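Local coordinates for purine nucleoside phosphorylase (Schistosoma mansoni, PDB 5KO5), which catalyses the reversible phosphorolysis of purine nucleosides such as inosine and guanosine, giving the free base and ribose 1-phosphate, and here holds cytosine in its base pocket, at residues G73-G77 with R78-A82; R124-K127 with S128-V132; P162-S165 with N166-D169. All coordinates share one frame; numbering follows the deposited sequence. Where two conformers were deposited one is given.

Contact 1. Residues G73-G77 with R78-A82; sequences GSVGG and RKIVA
Val75 and Arg78 close a tight beta hairpin, in which strand 73-75 reverses through a type I' turn with Gly76 and Gly77 at its corners and returns antiparallel as strand 78-82. Two backbone hydrogen bonds join Val75 with Arg78 and two more join Gly73 with Ile80, the shortest from Ile80 N to Gly73 O (2.8 Å). In the non-hydrogen-bonded pair between them, Ser74 CA makes a CA-H...O contact of 3.2 Å with Arg78 O. Both corners need positive phi, 56° at Gly76 and 80° at Gly77, which glycine adopts readily.

Ser74 and the extended, exposed Lys79 occupy the polar face. On the other face Val75 and Ile80 meet obliquely, CG2 of Val75 lying 4.1 Å from CG1 of Ile80. This branched, apolar pair suits a buried face: Val75 also packs on Ile281 of helix 259-283, and Ile80 on Ile29 and Ile31 of the neighbouring parallel strand. Arg78 begins on the same face, but its chain bends twice, at chi2 (-61°) and chi3, and its NH2 forms a salt bridge with Asp28. The bend sets Arg78 CD 3.6 Å from Gly77 O, which lies at the guanidinium edge, near its plane.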
ATOM      1  N   GLY A  73      12.788 -17.003  30.471  1.00 25.73           N
ATOM      2  CA  GLY A  73      12.744 -17.287  31.898  1.00 27.05           C
ATOM      3  C   GLY A  73      11.335 -17.612  32.334  1.00 31.48           C
ATOM      4  O   GLY A  73      10.518 -18.074  31.536  1.00 28.64           O
ATOM      5  N   SER A  74      11.055 -17.353  33.608  1.00 29.85           N
ATOM      6  CA  SER A  74       9.775 -17.706  34.205  1.00 33.83           C
ATOM      7  C   SER A  74       9.041 -16.455  34.658  1.00 34.69           C
ATOM      8  O   SER A  74       9.637 -15.573  35.288  1.00 33.95           O
ATOM      9  CB  SER A  74       9.965 -18.653  35.396  1.00 40.22           C
ATOM     10  OG  SER A  74      10.418 -19.926  34.967  1.00 51.93           O
ATOM     11  N   VAL A  75       7.753 -16.384  34.336  1.00 30.75           N
ATOM     12  CA  VAL A  75       6.847 -15.371  34.863  1.00 33.89           C
ATOM     13  C   VAL A  75       5.594 -16.081  35.343  1.00 32.51           C
ATOM     14  O   VAL A  75       4.971 -16.827  34.580  1.00 31.26           O
ATOM     15  CB  VAL A  75       6.473 -14.320  33.804  1.00 34.66           C
ATOM     16  CG1 VAL A  75       5.361 -13.416  34.336  1.00 35.07           C
ATOM     17  CG2 VAL A  75       7.690 -13.509  33.403  1.00 35.65           C
ATOM     18  N   GLY A  76       5.228 -15.848  36.598  1.00 40.73           N
ATOM     19  CA  GLY A  76       3.998 -16.419  37.128  1.00 42.75           C
ATOM     20  C   GLY A  76       3.917 -17.922  37.008  1.00 37.88           C
ATOM     21  O   GLY A  76       2.833 -18.472  36.776  1.00 46.08           O
ATOM     22  N   GLY A  77       5.049 -18.605  37.151  1.00 32.90           N
ATOM     23  CA  GLY A  77       5.082 -20.048  37.060  1.00 35.52           C
ATOM     24  C   GLY A  77       5.089 -20.611  35.656  1.00 31.67           C
ATOM     25  O   GLY A  77       5.057 -21.838  35.501  1.00 35.25           O
ATOM     26  N   ARG A  78       5.129 -19.765  34.630  1.00 29.47           N
ATOM     27  CA  ARG A  78       5.136 -20.221  33.249  1.00 27.96           C
ATOM     28  C   ARG A  78       6.440 -19.813  32.576  1.00 27.07           C
ATOM     29  O   ARG A  78       7.029 -18.777  32.900  1.00 30.45           O
ATOM     30  CB  ARG A  78       3.952 -19.636  32.472  1.00 26.95           C
ATOM     31  CG  ARG A  78       2.593 -19.903  33.111  1.00 30.16           C
ATOM     32  CD  ARG A  78       2.287 -21.399  33.214  1.00 33.14           C
ATOM     33  NE  ARG A  78       2.510 -22.101  31.950  1.00 38.72           N
ATOM     34  CZ  ARG A  78       1.599 -22.236  30.989  1.00 39.48           C
ATOM     35  NH1 ARG A  78       0.387 -21.713  31.129  1.00 32.85           N
ATOM     36  NH2 ARG A  78       1.903 -22.896  29.879  1.00 39.54           N
ATOM     37  N   LYS A  79       6.885 -20.632  31.628  1.00 26.31           N
ATOM     38  CA  LYS A  79       8.117 -20.365  30.901  1.00 25.55           C
ATOM     39  C   LYS A  79       7.794 -19.503  29.689  1.00 24.01           C
ATOM     40  O   LYS A  79       6.882 -19.819  28.919  1.00 23.32           O
ATOM     41  CB  LYS A  79       8.761 -21.681  30.466  1.00 25.69           C
ATOM     42  CG  LYS A  79       9.125 -22.578  31.642  1.00 30.50           C
ATOM     43  CD  LYS A  79       9.552 -23.965  31.194  1.00 35.89           C
ATOM     44  CE  LYS A  79       9.809 -24.874  32.393  1.00 46.26           C
ATOM     45  NZ  LYS A  79      10.146 -26.265  31.983  1.00 47.16           N
ATOM     46  N   ILE A  80       8.513 -18.390  29.544  1.00 23.66           N
ATOM     47  CA  ILE A  80       8.198 -17.418  28.509  1.00 22.46           C
ATOM     48  C   ILE A  80       9.462 -17.033  27.751  1.00 21.89           C
ATOM     49  O   ILE A  80      10.587 -17.247  28.208  1.00 22.56           O
ATOM     50  CB  ILE A  80       7.485 -16.160  29.064  1.00 24.50           C
ATOM     51  CG1 ILE A  80       8.469 -15.257  29.804  1.00 26.93           C
ATOM     52  CG2 ILE A  80       6.313 -16.539  29.971  1.00 24.46           C
ATOM     53  CD1 ILE A  80       8.776 -13.991  29.048  1.00 39.79           C
ATOM     54  N   VAL A  81       9.252 -16.462  26.567  1.00 20.80           N
ATOM     55  CA  VAL A  81      10.311 -15.844  25.776  1.00 20.62           C
ATOM     56  C   VAL A  81       9.816 -14.474  25.341  1.00 19.85           C
ATOM     57  O   VAL A  81       8.693 -14.346  24.845  1.00 20.70           O
ATOM     58  CB  VAL A  81      10.715 -16.707  24.560  1.00 19.57           C
ATOM     59  CG1 VAL A  81       9.499 -17.102  23.718  1.00 19.79           C
ATOM     60  CG2 VAL A  81      11.743 -15.982  23.707  1.00 24.32           C
ATOM     61  N   ALA A  82      10.636 -13.447  25.545  1.00 20.20           N
ATOM     62  CA  ALA A  82      10.252 -12.072  25.252  1.00 20.06           C
ATOM     63  C   ALA A  82      11.190 -11.467  24.219  1.00 21.74           C
ATOM     64  O   ALA A  82      12.399 -11.715  24.249  1.00 21.00           O
ATOM     65  CB  ALA A  82      10.334 -11.212  26.517  1.00 21.53           C
TER

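Contact 2. Residues R124-K127 with S128-V132; sequences RKLK and SGDFV
Asp130 OD2 is gripped from two directions. The backbone N-H of Lys127 reaches it at 2.8 Å between Lys127 N and Asp130 OD2, nearly straight at 172° but from above the carboxylate plane. A water lies 2.7 Å from the same OD2 and accepts a bond from Lys127 NZ at 2.8 Å; it also sits beside Lys125 O. Lys127 NZ and Asp130 OD2 are themselves 5.0 Å apart, so their opposite charges meet through this water and not in a direct salt bridge. Lys127 can offer its amine there because its chain runs extended and then bends at chi4 (61°). A carboxylate suits position 130, being able to accept both the backbone N-H and the water.

The bonding is reciprocal, for Asp130 N returns a hydrogen bond of 3.0 Å to Lys127 O. In the conformer given, Ser128 OG bonds Ala244 O of strand 236-246. Gly129, at phi 92°, takes a conformation in which a CB would press on the preceding carbonyl.

Leu126 and Val132 cross at about a right angle, CD2 of Leu126 touching CG2 of Val132 at 3.7 Å. Both are buried against Val218 of strand 218-220, a fitting place for compact branched hydrocarbons. The four residues Lys127 to Asp130 thus make a type II beta turn, with glycine in its third place, feeding the chain into strand 131-139 of the central sheet.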
ATOM      1  N   ARG A 124     -14.975   7.330  19.581  1.00 24.55           N
ATOM      2  CA  ARG A 124     -15.187   8.425  20.514  1.00 27.59           C
ATOM      3  C   ARG A 124     -15.181   7.988  21.964  1.00 21.52           C
ATOM      4  O   ARG A 124     -14.960   8.825  22.843  1.00 26.43           O
ATOM      5  CB  ARG A 124     -16.513   9.130  20.216  1.00 40.15           C
ATOM      6  CG  ARG A 124     -16.408  10.659  20.203  1.00 59.96           C
ATOM      7  CD  ARG A 124     -15.654  11.205  19.004  1.00 69.52           C
ATOM      8  NE  ARG A 124     -14.956  10.203  18.212  1.00 74.29           N
ATOM      9  CZ  ARG A 124     -15.488   9.519  17.208  1.00 84.21           C
ATOM     10  NH1 ARG A 124     -16.738   9.751  16.811  1.00 79.92           N
ATOM     11  NH2 ARG A 124     -14.743   8.608  16.612  1.00 93.72           N
ATOM     12  N   LYS A 125     -15.442   6.714  22.239  1.00 25.54           N
ATOM     13  CA  LYS A 125     -15.495   6.269  23.623  1.00 28.62           C
ATOM     14  C   LYS A 125     -14.116   6.172  24.260  1.00 26.46           C
ATOM     15  O   LYS A 125     -14.023   5.980  25.475  1.00 27.77           O
ATOM     16  CB  LYS A 125     -16.206   4.922  23.706  1.00 34.19           C
ATOM     17  CG  LYS A 125     -17.671   4.974  23.314  1.00 42.48           C
ATOM     18  CD  LYS A 125     -18.264   3.578  23.323  1.00 50.66           C
ATOM     19  CE  LYS A 125     -19.754   3.600  23.048  1.00 60.80           C
ATOM     20  NZ  LYS A 125     -20.333   2.230  23.121  1.00 68.92           N
ATOM     21  N   LEU A 126     -13.048   6.325  23.482  1.00 22.25           N
ATOM     22  CA  LEU A 126     -11.697   6.025  23.939  1.00 19.32           C
ATOM     23  C   LEU A 126     -10.992   7.282  24.435  1.00 20.86           C
ATOM     24  O   LEU A 126     -10.916   8.288  23.720  1.00 25.43           O
ATOM     25  CB  LEU A 126     -10.892   5.381  22.810  1.00 17.57           C
ATOM     26  CG  LEU A 126     -11.431   4.029  22.328  1.00 20.28           C
ATOM     27  CD1 LEU A 126     -10.626   3.497  21.134  1.00 18.85           C
ATOM     28  CD2 LEU A 126     -11.457   3.010  23.469  1.00 23.26           C
ATOM     29  N   LYS A 127     -10.468   7.210  25.655  1.00 20.34           N
ATOM     30  CA  LYS A 127      -9.703   8.274  26.286  1.00 22.99           C
ATOM     31  C   LYS A 127      -8.250   7.846  26.417  1.00 20.78           C
ATOM     32  O   LYS A 127      -7.930   6.654  26.460  1.00 19.00           O
ATOM     33  CB  LYS A 127     -10.186   8.539  27.716  1.00 26.74           C
ATOM     34  CG  LYS A 127     -11.593   9.028  27.881  1.00 30.63           C
ATOM     35  CD  LYS A 127     -11.816   9.310  29.360  1.00 32.06           C
ATOM     36  CE  LYS A 127     -13.282   9.487  29.696  1.00 49.32           C
ATOM     37  NZ  LYS A 127     -14.060   8.259  29.386  1.00 56.07           N
ATOM     38  N   SER A 128      -7.368   8.838  26.505  1.00 22.16           N
ATOM     39  CA  SER A 128      -5.972   8.571  26.821  0.54 19.69           C
ATOM     40  C   SER A 128      -5.880   7.739  28.095  1.00 18.08           C
ATOM     41  O   SER A 128      -6.542   8.043  29.097  1.00 20.52           O
ATOM     42  CB  SER A 128      -5.249   9.905  27.022  0.54 20.91           C
ATOM     43  OG  SER A 128      -3.874   9.718  27.297  0.54 20.31           O
ATOM     44  N   GLY A 129      -5.070   6.682  28.053  1.00 19.16           N
ATOM     45  CA  GLY A 129      -4.926   5.786  29.179  1.00 16.86           C
ATOM     46  C   GLY A 129      -5.854   4.586  29.174  1.00 18.47           C
ATOM     47  O   GLY A 129      -5.723   3.726  30.053  1.00 19.10           O
ATOM     48  N   ASP A 130      -6.784   4.499  28.225  1.00 17.93           N
ATOM     49  CA  ASP A 130      -7.645   3.329  28.124  1.00 19.04           C
ATOM     50  C   ASP A 130      -6.889   2.180  27.465  1.00 16.61           C
ATOM     51  O   ASP A 130      -5.879   2.373  26.788  1.00 18.05           O
ATOM     52  CB  ASP A 130      -8.889   3.636  27.282  1.00 18.46           C
ATOM     53  CG  ASP A 130      -9.914   4.509  28.012  1.00 20.39           C
ATOM     54  OD1 ASP A 130      -9.787   4.728  29.237  1.00 22.55           O
ATOM     55  OD2 ASP A 130     -10.869   4.970  27.348  1.00 23.68           O
ATOM     56  N   PHE A 131      -7.395   0.968  27.669  1.00 18.44           N
ATOM     57  CA  PHE A 131      -6.877  -0.228  27.020  1.00 17.18           C
ATOM     58  C   PHE A 131      -7.922  -0.748  26.045  1.00 18.63           C
ATOM     59  O   PHE A 131      -9.120  -0.742  26.347  1.00 19.69           O
ATOM     60  CB  PHE A 131      -6.586  -1.334  28.034  1.00 19.70           C
ATOM     61  CG  PHE A 131      -5.599  -0.950  29.092  1.00 21.09           C
ATOM     62  CD1 PHE A 131      -4.258  -0.773  28.779  1.00 21.41           C
ATOM     63  CD2 PHE A 131      -6.003  -0.792  30.405  1.00 24.08           C
ATOM     64  CE1 PHE A 131      -3.340  -0.426  29.768  1.00 21.40           C
ATOM     65  CE2 PHE A 131      -5.093  -0.450  31.394  1.00 27.05           C
ATOM     66  CZ  PHE A 131      -3.762  -0.268  31.071  1.00 24.73           C
ATOM     67  N   VAL A 132      -7.470  -1.217  24.884  1.00 17.04           N
ATOM     68  CA  VAL A 132      -8.352  -1.839  23.901  1.00 16.52           C
ATOM     69  C   VAL A 132      -7.886  -3.266  23.635  1.00 17.32           C
ATOM     70  O   VAL A 132      -6.760  -3.483  23.162  1.00 15.57           O
ATOM     71  CB  VAL A 132      -8.433  -1.021  22.607  1.00 17.55           C
ATOM     72  CG1 VAL A 132      -9.314  -1.736  21.592  1.00 19.94           C
ATOM     73  CG2 VAL A 132      -8.979   0.371  22.908  1.00 20.23           C
TER
HETATM   74  O   HOH W   1     -13.336   5.990  27.918  1.00 31.97           O

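Contact 3. Residues P162-S165 with N166-D169; sequences PDLS and NAYD
A chain reversal from Leu164 to Ala167, closed by a backbone hydrogen bond between its first and fourth residues, lies in the loop ahead of helix 170-182. Ala167 N donates to Leu164 O at 3.1 Å, approaching from well above the carbonyl plane, and Ala167 CB comes to 3.4 Å from the same oxygen. A methyl group is small enough to sit this close to the backbone it folds over, and it also packs on Val227 of helix 224-232. Leu164, buried as well, sends its larger side chain away from the turn to lie on Cys231 of that helix and on His137.

The entry to the turn is shaped by Asp163, whose carboxylate holds Ser165 twice. Ser165 OG donates to the syn lone pair of Asp163 OD1, 2.8 Å away, while Ser165 N makes a weak bond of 3.0 Å with Asp163 OD2; this second link meets the definition of an Asx turn. Asp163 can face forward because its CG stands opposite the backbone N (chi1 168°); the short acid reaches the N-H two residues on, and serine adds a hydroxyl for the second oxygen. OD1 also forms a weak hydrogen bond with Ile257 N of the second subunit, and Ser165 packs on Pro205 of the same neighbouring subunit, so the turn lies against a subunit interface.

Waters add to the backbone bonding. One donates to Asp163 O and accepts from Asn166 N, both at 2.8 Å, tying the residue before the turn to its third residue. Another accepts from Tyr168 N at 3.0 Å and lies 3.1 Å from Ser165 O. Beyond it Tyr168 runs its buried ring to His137, where OH bonds ND1, and Asp169 stands as the N-cap of the helix, its OD2 accepting from Leu172 N.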
ATOM      1  N   PRO A 162      -3.795 -17.969   4.708  1.00 12.44           N
ATOM      2  CA  PRO A 162      -4.401 -18.101   6.039  1.00 14.66           C
ATOM      3  C   PRO A 162      -5.685 -17.300   6.144  1.00 12.63           C
ATOM      4  O   PRO A 162      -5.804 -16.206   5.586  1.00 13.87           O
ATOM      5  CB  PRO A 162      -3.348 -17.524   6.987  1.00 17.08           C
ATOM      6  CG  PRO A 162      -2.133 -17.289   6.185  1.00 17.65           C
ATOM      7  CD  PRO A 162      -2.504 -17.268   4.740  1.00 13.41           C
ATOM      8  N   ASP A 163      -6.634 -17.850   6.891  1.00 14.89           N
ATOM      9  CA  ASP A 163      -7.821 -17.126   7.314  1.00 14.71           C
ATOM     10  C   ASP A 163      -7.523 -16.418   8.628  1.00 17.73           C
ATOM     11  O   ASP A 163      -6.911 -16.993   9.532  1.00 16.16           O
ATOM     12  CB  ASP A 163      -8.969 -18.112   7.520  1.00 17.40           C
ATOM     13  CG  ASP A 163     -10.134 -17.492   8.236  1.00 24.92           C
ATOM     14  OD1 ASP A 163     -10.904 -16.760   7.592  1.00 29.45           O
ATOM     15  OD2 ASP A 163     -10.275 -17.731   9.453  1.00 39.41           O
ATOM     16  N   LEU A 164      -7.958 -15.163   8.730  1.00 15.70           N
ATOM     17  CA  LEU A 164      -7.683 -14.346   9.905  1.00 15.13           C
ATOM     18  C   LEU A 164      -8.896 -14.166  10.802  1.00 17.58           C
ATOM     19  O   LEU A 164      -8.850 -13.342  11.727  1.00 18.21           O
ATOM     20  CB  LEU A 164      -7.135 -12.986   9.474  1.00 14.82           C
ATOM     21  CG  LEU A 164      -5.857 -13.048   8.638  1.00 14.38           C
ATOM     22  CD1 LEU A 164      -5.449 -11.651   8.213  1.00 15.98           C
ATOM     23  CD2 LEU A 164      -4.721 -13.703   9.420  1.00 15.35           C
ATOM     24  N   SER A 165      -9.970 -14.923  10.554  1.00 19.28           N
ATOM     25  CA  SER A 165     -11.219 -14.766  11.297  1.00 21.28           C
ATOM     26  C   SER A 165     -11.044 -15.044  12.782  1.00 21.91           C
ATOM     27  O   SER A 165     -11.800 -14.511  13.603  1.00 27.50           O
ATOM     28  CB  SER A 165     -12.289 -15.693  10.720  1.00 23.69           C
ATOM     29  OG  SER A 165     -12.529 -15.398   9.355  1.00 28.22           O
ATOM     30  N   ASN A 166     -10.074 -15.880  13.152  1.00 19.12           N
ATOM     31  CA  ASN A 166      -9.799 -16.192  14.550  1.00 22.05           C
ATOM     32  C   ASN A 166      -8.371 -15.817  14.927  1.00 20.14           C
ATOM     33  O   ASN A 166      -7.748 -16.462  15.775  1.00 22.46           O
ATOM     34  CB  ASN A 166     -10.089 -17.659  14.866  1.00 26.30           C
ATOM     35  CG  ASN A 166     -11.511 -18.058  14.515  1.00 49.42           C
ATOM     36  OD1 ASN A 166     -11.738 -19.063  13.839  1.00 62.04           O
ATOM     37  ND2 ASN A 166     -12.476 -17.264  14.962  1.00 51.30           N
ATOM     38  N   ALA A 167      -7.848 -14.758  14.308  1.00 18.20           N
ATOM     39  CA  ALA A 167      -6.490 -14.317  14.605  1.00 18.33           C
ATOM     40  C   ALA A 167      -6.359 -13.841  16.044  1.00 20.10           C
ATOM     41  O   ALA A 167      -5.312 -14.042  16.666  1.00 20.50           O
ATOM     42  CB  ALA A 167      -6.092 -13.201  13.645  1.00 18.22           C
ATOM     43  N   TYR A 168      -7.407 -13.224  16.587  1.00 16.51           N
ATOM     44  CA  TYR A 168      -7.419 -12.706  17.957  1.00 15.75           C
ATOM     45  C   TYR A 168      -8.313 -13.617  18.793  1.00 17.93           C
ATOM     46  O   TYR A 168      -9.541 -13.510  18.756  1.00 19.64           O
ATOM     47  CB  TYR A 168      -7.915 -11.263  17.958  1.00 14.48           C
ATOM     48  CG  TYR A 168      -7.072 -10.375  17.079  1.00 14.71           C
ATOM     49  CD1 TYR A 168      -5.897  -9.812  17.567  1.00 16.65           C
ATOM     50  CD2 TYR A 168      -7.414 -10.128  15.751  1.00 15.86           C
ATOM     51  CE1 TYR A 168      -5.090  -9.010  16.775  1.00 15.61           C
ATOM     52  CE2 TYR A 168      -6.605  -9.324  14.948  1.00 14.71           C
ATOM     53  CZ  TYR A 168      -5.440  -8.772  15.466  1.00 13.89           C
ATOM     54  OH  TYR A 168      -4.638  -7.971  14.687  1.00 15.29           O
ATOM     55  N   ASP A 169      -7.687 -14.510  19.559  1.00 18.38           N
ATOM     56  CA  ASP A 169      -8.409 -15.551  20.285  1.00 20.57           C
ATOM     57  C   ASP A 169      -9.464 -14.968  21.226  1.00 21.09           C
ATOM     58  O   ASP A 169      -9.179 -14.087  22.042  1.00 19.93           O
ATOM     59  CB  ASP A 169      -7.397 -16.383  21.071  1.00 26.40           C
ATOM     60  CG  ASP A 169      -8.014 -17.603  21.713  1.00 26.33           C
ATOM     61  OD1 ASP A 169      -8.105 -18.650  21.037  1.00 32.52           O
ATOM     62  OD2 ASP A 169      -8.417 -17.516  22.888  1.00 25.10           O
TER
HETATM   63  O   HOH W   2      -7.958 -17.376  12.065  1.00 23.95           O
HETATM   64  O   HOH W   3     -10.099 -12.626  15.446  1.00 25.53           O
HETATM   65  O   HOH W   4     -11.801 -14.384  17.074  1.00 36.17           O

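Overall arrangement
The three contacts follow one another along the chain without touching. Contacts 1 and 2 both belong to the central sheet, their centres about 29 Å apart; contact 3 is about 25 Å from contact 1 and 24 Å from contact 2, centre to centre. The closest approach is about 8 Å, between nearest atoms of contacts 2 and 3. The Ser128 side chain of contact 2 is about 9 Å from the bound cytosine, and Leu126 and Val132 pack on Val218, next in sequence to Val219, which lines that pocket. Contact 3 borders a second subunit, where Asp163 forms a weak hydrogen bond with Ile257; Ile257 is among the cytosine-pocket residues, so contact 3 probably lies beside the neighbour's pocket. Contact 1 touches no other subunit.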